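DsrH (Allochromatium vinosum, PDB 2HY5) is a subunit of the DsrEFH complex and probably takes part in sulfur transfer during the oxidation of intracellular sulfur. Local coordinates at residues 24-38 with 56-69. Residues are numbered along the deposited sequence; the frame is centred on the assembly and turned at random.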
loop_
_atom_site.group_PDB
_atom_site.type_symbol
_atom_site.label_atom_id
_atom_site.label_comp_id
_atom_site.label_asym_id
_atom_site.label_seq_id
_atom_site.Cartn_x
_atom_site.Cartn_y
_atom_site.Cartn_z
ATOM N N ALA C 24 8.823 14.009 16.559
ATOM C CA ALA C 24 9.295 13.318 17.757
ATOM C C ALA C 24 10.032 14.335 18.619
ATOM O O ALA C 24 10.811 15.135 18.105
ATOM C CB ALA C 24 10.231 12.182 17.376
ATOM N N THR C 25 9.792 14.308 19.925
ATOM C CA THR C 25 10.443 15.259 20.821
ATOM C C THR C 25 11.560 14.648 21.655
ATOM O O THR C 25 11.680 13.427 21.761
ATOM C CB THR C 25 9.419 15.918 21.767
ATOM O OG1 THR C 25 8.727 14.910 22.510
ATOM C CG2 THR C 25 8.413 16.732 20.971
ATOM N N GLU C 26 12.378 15.520 22.237
ATOM C CA GLU C 26 13.504 15.120 23.074
ATOM C C GLU C 26 13.125 14.008 24.043
ATOM O O GLU C 26 12.155 14.132 24.785
ATOM C CB GLU C 26 14.007 16.332 23.868
ATOM C CG GLU C 26 15.021 16.014 24.961
ATOM C CD GLU C 26 16.415 15.771 24.421
ATOM O OE1 GLU C 26 16.975 16.694 23.794
ATOM O OE2 GLU C 26 16.954 14.662 24.628
ATOM N N GLY C 27 13.896 12.924 24.034
ATOM C CA GLY C 27 13.630 11.823 24.940
ATOM C C GLY C 27 12.782 10.705 24.367
ATOM O O GLY C 27 12.708 9.618 24.946
ATOM N N ALA C 28 12.140 10.961 23.233
ATOM C CA ALA C 28 11.293 9.953 22.606
ATOM C C ALA C 28 12.138 8.865 21.957
ATOM O O ALA C 28 13.337 9.037 21.729
ATOM C CB ALA C 28 10.392 10.605 21.562
ATOM N N SER C 29 11.505 7.736 21.664
ATOM C CA SER C 29 12.197 6.632 21.025
ATOM C C SER C 29 11.570 6.363 19.667
ATOM O O SER C 29 10.379 6.591 19.467
ATOM C CB SER C 29 12.115 5.375 21.890
ATOM O OG SER C 29 12.807 5.556 23.113
ATOM N N VAL C 30 12.387 5.891 18.736
ATOM C CA VAL C 30 11.920 5.576 17.399
ATOM C C VAL C 30 12.424 4.190 17.029
ATOM O O VAL C 30 13.613 3.891 17.167
ATOM C CB VAL C 30 12.448 6.592 16.355
ATOM C CG1 VAL C 30 11.943 6.221 14.974
ATOM C CG2 VAL C 30 12.000 8.000 16.711
ATOM N N LEU C 31 11.511 3.335 16.579
ATOM C CA LEU C 31 11.877 1.989 16.169
ATOM C C LEU C 31 11.629 1.817 14.689
ATOM O O LEU C 31 10.526 2.075 14.192
ATOM C CB LEU C 31 11.071 0.928 16.923
ATOM C CG LEU C 31 11.302 -0.490 16.375
ATOM C CD1 LEU C 31 12.722 -0.951 16.704
ATOM C CD2 LEU C 31 10.290 -1.448 16.965
ATOM N N LEU C 32 12.664 1.371 13.995
ATOM C CA LEU C 32 12.593 1.132 12.567
ATOM C C LEU C 32 12.432 -0.367 12.368
ATOM O O LEU C 32 13.250 -1.149 12.850
ATOM C CB LEU C 32 13.890 1.594 11.906
ATOM C CG LEU C 32 14.279 3.054 12.155
ATOM C CD1 LEU C 32 15.706 3.303 11.650
ATOM C CD2 LEU C 32 13.281 3.969 11.456
ATOM N N PHE C 33 11.364 -0.776 11.691
ATOM C CA PHE C 33 11.180 -2.194 11.432
ATOM C C PHE C 33 10.612 -2.372 10.028
ATOM O O PHE C 33 10.243 -1.393 9.383
ATOM C CB PHE C 33 10.330 -2.871 12.529
ATOM C CG PHE C 33 8.871 -2.500 12.527
ATOM C CD1 PHE C 33 8.459 -1.187 12.729
ATOM C CD2 PHE C 33 7.900 -3.488 12.389
ATOM C CE1 PHE C 33 7.104 -0.865 12.796
ATOM C CE2 PHE C 33 6.545 -3.176 12.455
ATOM C CZ PHE C 33 6.145 -1.863 12.660
ATOM N N GLU C 34 10.577 -3.608 9.543
ATOM C CA GLU C 34 10.128 -3.873 8.183
ATOM C C GLU C 34 11.032 -3.064 7.250
ATOM O O GLU C 34 12.246 -3.035 7.441
ATOM C CB GLU C 34 8.651 -3.490 8.008
ATOM C CG GLU C 34 7.705 -4.442 8.728
ATOM C CD GLU C 34 6.238 -4.141 8.480
ATOM O OE1 GLU C 34 5.922 -3.495 7.458
ATOM O OE2 GLU C 34 5.399 -4.565 9.303
ATOM N N ASP C 35 10.451 -2.401 6.256
ATOM C CA ASP C 35 11.238 -1.616 5.309
ATOM C C ASP C 35 11.850 -0.345 5.911
ATOM O O ASP C 35 12.698 0.302 5.285
ATOM C CB ASP C 35 10.380 -1.259 4.090
ATOM C CG ASP C 35 10.100 -2.461 3.196
ATOM O OD1 ASP C 35 9.294 -2.317 2.251
ATOM O OD2 ASP C 35 10.691 -3.547 3.416
ATOM N N GLY C 36 11.424 0.016 7.118
ATOM C CA GLY C 36 11.978 1.196 7.760
ATOM C C GLY C 36 13.448 0.992 8.101
ATOM O O GLY C 36 14.190 1.958 8.314
ATOM N N ILE C 37 13.860 -0.275 8.152
ATOM C CA ILE C 37 15.236 -0.683 8.467
ATOM C C ILE C 37 16.309 -0.012 7.609
ATOM O O ILE C 37 17.411 0.270 8.076
ATOM C CB ILE C 37 15.371 -2.226 8.321
ATOM C CG1 ILE C 37 15.449 -2.864 9.701
ATOM C CG2 ILE C 37 16.555 -2.605 7.435
ATOM C CD1 ILE C 37 14.193 -2.725 10.483
ATOM N N TYR C 38 15.983 0.238 6.349
ATOM C CA TYR C 38 16.947 0.839 5.440
ATOM C C TYR C 38 17.455 2.203 5.906
ATOM O O TYR C 38 18.576 2.594 5.585
ATOM C CB TYR C 38 16.334 0.938 4.044
ATOM C CG TYR C 38 16.022 -0.419 3.449
ATOM C CD1 TYR C 38 14.709 -0.788 3.150
ATOM C CD2 TYR C 38 17.040 -1.328 3.174
ATOM C CE1 TYR C 38 14.420 -2.027 2.593
ATOM C CE2 TYR C 38 16.763 -2.574 2.609
ATOM C CZ TYR C 38 15.447 -2.916 2.321
ATOM O OH TYR C 38 15.152 -4.133 1.748
ATOM N N LYS C 56 18.805 13.914 19.828
ATOM C CA LYS C 56 17.742 14.140 20.801
ATOM C C LYS C 56 16.808 12.954 21.003
ATOM O O LYS C 56 16.031 12.929 21.955
ATOM C CB LYS C 56 16.922 15.383 20.423
ATOM C CG LYS C 56 15.858 15.191 19.343
ATOM C CD LYS C 56 16.445 14.834 17.988
ATOM C CE LYS C 56 15.520 15.286 16.862
ATOM N NZ LYS C 56 14.105 14.858 17.061
ATOM N N LEU C 57 16.892 11.969 20.115
ATOM C CA LEU C 57 16.038 10.788 20.200
ATOM C C LEU C 57 16.854 9.515 20.376
ATOM O O LEU C 57 18.038 9.481 20.051
ATOM C CB LEU C 57 15.218 10.637 18.915
ATOM C CG LEU C 57 14.386 11.815 18.408
ATOM C CD1 LEU C 57 13.818 11.457 17.038
ATOM C CD2 LEU C 57 13.272 12.143 19.397
ATOM N N LYS C 58 16.207 8.470 20.891
ATOM C CA LYS C 58 16.840 7.166 21.047
ATOM C C LYS C 58 16.319 6.366 19.853
ATOM O O LYS C 58 15.113 6.156 19.728
ATOM C CB LYS C 58 16.391 6.489 22.345
ATOM C CG LYS C 58 16.693 7.279 23.606
ATOM C CD LYS C 58 16.178 6.542 24.835
ATOM C CE LYS C 58 16.490 7.302 26.113
ATOM N NZ LYS C 58 16.070 6.542 27.325
ATOM N N LEU C 59 17.216 5.937 18.974
ATOM C CA LEU C 59 16.809 5.187 17.787
ATOM C C LEU C 59 17.117 3.702 17.920
ATOM O O LEU C 59 18.178 3.316 18.421
ATOM C CB LEU C 59 17.523 5.733 16.545
ATOM C CG LEU C 59 17.412 7.226 16.235
ATOM C CD1 LEU C 59 18.119 7.509 14.913
ATOM C CD2 LEU C 59 15.952 7.648 16.163
ATOM N N TYR C 60 16.181 2.877 17.459
ATOM C CA TYR C 60 16.319 1.426 17.504
ATOM C C TYR C 60 15.956 0.857 16.144
ATOM O O TYR C 60 15.171 1.453 15.409
ATOM C CB TYR C 60 15.371 0.822 18.542
ATOM C CG TYR C 60 15.562 1.348 19.938
ATOM C CD1 TYR C 60 15.046 2.588 20.316
ATOM C CD2 TYR C 60 16.281 0.616 20.880
ATOM C CE1 TYR C 60 15.243 3.083 21.603
ATOM C CE2 TYR C 60 16.484 1.104 22.170
ATOM C CZ TYR C 60 15.964 2.337 22.521
ATOM O OH TYR C 60 16.188 2.829 23.787
ATOM N N VAL C 61 16.529 -0.293 15.815
ATOM C CA VAL C 61 16.241 -0.944 14.547
ATOM C C VAL C 61 15.998 -2.418 14.840
ATOM O O VAL C 61 16.684 -3.004 15.673
ATOM C CB VAL C 61 17.420 -0.770 13.551
ATOM C CG1 VAL C 61 18.683 -1.418 14.094
ATOM C CG2 VAL C 61 17.054 -1.365 12.204
ATOM N N LEU C 62 15.016 -3.016 14.169
ATOM C CA LEU C 62 14.697 -4.420 14.408
ATOM C C LEU C 62 15.664 -5.349 13.673
ATOM O O LEU C 62 15.657 -5.434 12.446
ATOM C CB LEU C 62 13.247 -4.706 13.992
ATOM C CG LEU C 62 12.679 -6.066 14.405
ATOM C CD1 LEU C 62 12.638 -6.195 15.927
ATOM C CD2 LEU C 62 11.283 -6.204 13.830
ATOM N N GLY C 63 16.497 -6.040 14.449
ATOM C CA GLY C 63 17.489 -6.948 13.897
ATOM C C GLY C 63 16.966 -7.986 12.922
ATOM O O GLY C 63 17.595 -8.225 11.891
ATOM N N PRO C 64 15.835 -8.641 13.225
ATOM C CA PRO C 64 15.280 -9.650 12.318
ATOM C C PRO C 64 15.013 -9.095 10.916
ATOM O O PRO C 64 15.295 -9.763 9.919
ATOM C CB PRO C 64 14.009 -10.087 13.035
ATOM C CG PRO C 64 14.411 -10.001 14.474
ATOM C CD PRO C 64 15.125 -8.661 14.518
ATOM N N ASP C 65 14.466 -7.883 10.835
ATOM C CA ASP C 65 14.200 -7.278 9.533
ATOM C C ASP C 65 15.507 -6.851 8.866
ATOM O O ASP C 65 15.651 -6.944 7.646
ATOM C CB ASP C 65 13.233 -6.091 9.667
ATOM C CG ASP C 65 11.773 -6.534 9.717
ATOM O OD1 ASP C 65 11.386 -7.379 8.878
ATOM O OD2 ASP C 65 11.005 -6.037 10.572
ATOM N N LEU C 66 16.464 -6.394 9.668
ATOM C CA LEU C 66 17.763 -5.993 9.135
ATOM C C LEU C 66 18.420 -7.182 8.454
ATOM O O LEU C 66 18.857 -7.095 7.306
ATOM C CB LEU C 66 18.683 -5.518 10.264
ATOM C CG LEU C 66 18.876 -4.029 10.534
ATOM C CD1 LEU C 66 19.668 -3.871 11.825
ATOM C CD2 LEU C 66 19.609 -3.370 9.366
ATOM N N LYS C 67 18.492 -8.295 9.181
ATOM C CA LYS C 67 19.119 -9.511 8.675
ATOM C C LYS C 67 18.396 -10.083 7.464
ATOM O O LYS C 67 19.025 -10.568 6.526
ATOM C CB LYS C 67 19.164 -10.589 9.766
ATOM C CG LYS C 67 19.724 -10.164 11.109
ATOM C CD LYS C 67 19.541 -11.298 12.113
ATOM C CE LYS C 67 19.551 -10.815 13.561
ATOM N NZ LYS C 67 20.830 -10.165 13.957
ATOM N N ALA C 68 17.072 -10.037 7.486
ATOM C CA ALA C 68 16.284 -10.569 6.388
ATOM C C ALA C 68 16.583 -9.824 5.092
ATOM O O ALA C 68 16.521 -10.394 3.999
ATOM C CB ALA C 68 14.810 -10.461 6.717
ATOM N N ARG C 69 16.925 -8.549 5.221
ATOM C CA ARG C 69 17.208 -7.744 4.047
ATOM C C ARG C 69 18.674 -7.731 3.628
ATOM O O ARG C 69 19.055 -7.017 2.703
ATOM C CB ARG C 69 16.647 -6.341 4.258
ATOM C CG ARG C 69 15.115 -6.361 4.232
ATOM C CD ARG C 69 14.501 -5.117 4.826
ATOM N NE ARG C 69 13.041 -5.125 4.745
ATOM C CZ ARG C 69 12.246 -5.873 5.504
ATOM N NH1 ARG C 69 12.760 -6.693 6.415
ATOM N NH2 ARG C 69 10.932 -5.783 5.365
HETATM O O HOH W 1 12.094 16.706 16.059
HETATM O O HOH W 2 14.301 4.011 24.979
HETATM O O HOH W 3 17.250 -5.677 0.904
#
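Val30 and Leu59 lie side by side and point the same way, Leu59 CD2 against Val30 CB, on neighbouring parallel strands, 29-32 and 58-62, which a beta-alpha-beta crossover through helix 47-53 joins inside a five-stranded parallel sheet. Backbone hydrogen bonds of the usual parallel pattern run from Lys58 N to Ala28 O through to Leu62 N to Leu32 O. On the face with Val30, Leu57 slants across the valine, and its CD1 lies 3.7 Å from Ala24 CB. On the other face Leu31 crosses Tyr60 at about a right angle, and with CG anti to the backbone N (chi1 172°) its CD1 rests 3.7 Å from Tyr60 CB. Helix 85-94 covers this face, where Phe88 meets Leu31.

Beyond the strands the contact illustrates how a turn can be fastened to a short helix, 63-68, at Asp65 in its first turn and at Arg69 just past its end. Ile37 lies crosswise over Val61, tightly packed with CG1 only 3.3 Å from Val61 CG2, while its CD1 touches Asp65 CB. Asp65 OD2 takes the Glu34 N-H at 2.7 Å from above the carboxylate plane, and Asp65 OD1 forms a salt bridge to Arg69 NH1. Glu34 O sits 3.4 Å above the Arg69 guanidinium plane, over its centre. Gln15 of the neighbouring DsrE subunit hydrogen-bonds to both Asp65 OD1 and Arg69 NH2, placing this network at a subunit interface. The guanidinium stands 77° from the Asp35 carboxylate. Asp35 OD2 nevertheless lies in the guanidinium plane, receiving Arg69 NH2 at 3.0 Å. Arg69 NE meets the anti lone pair of the same Asp35 OD2 at 3.1 Å.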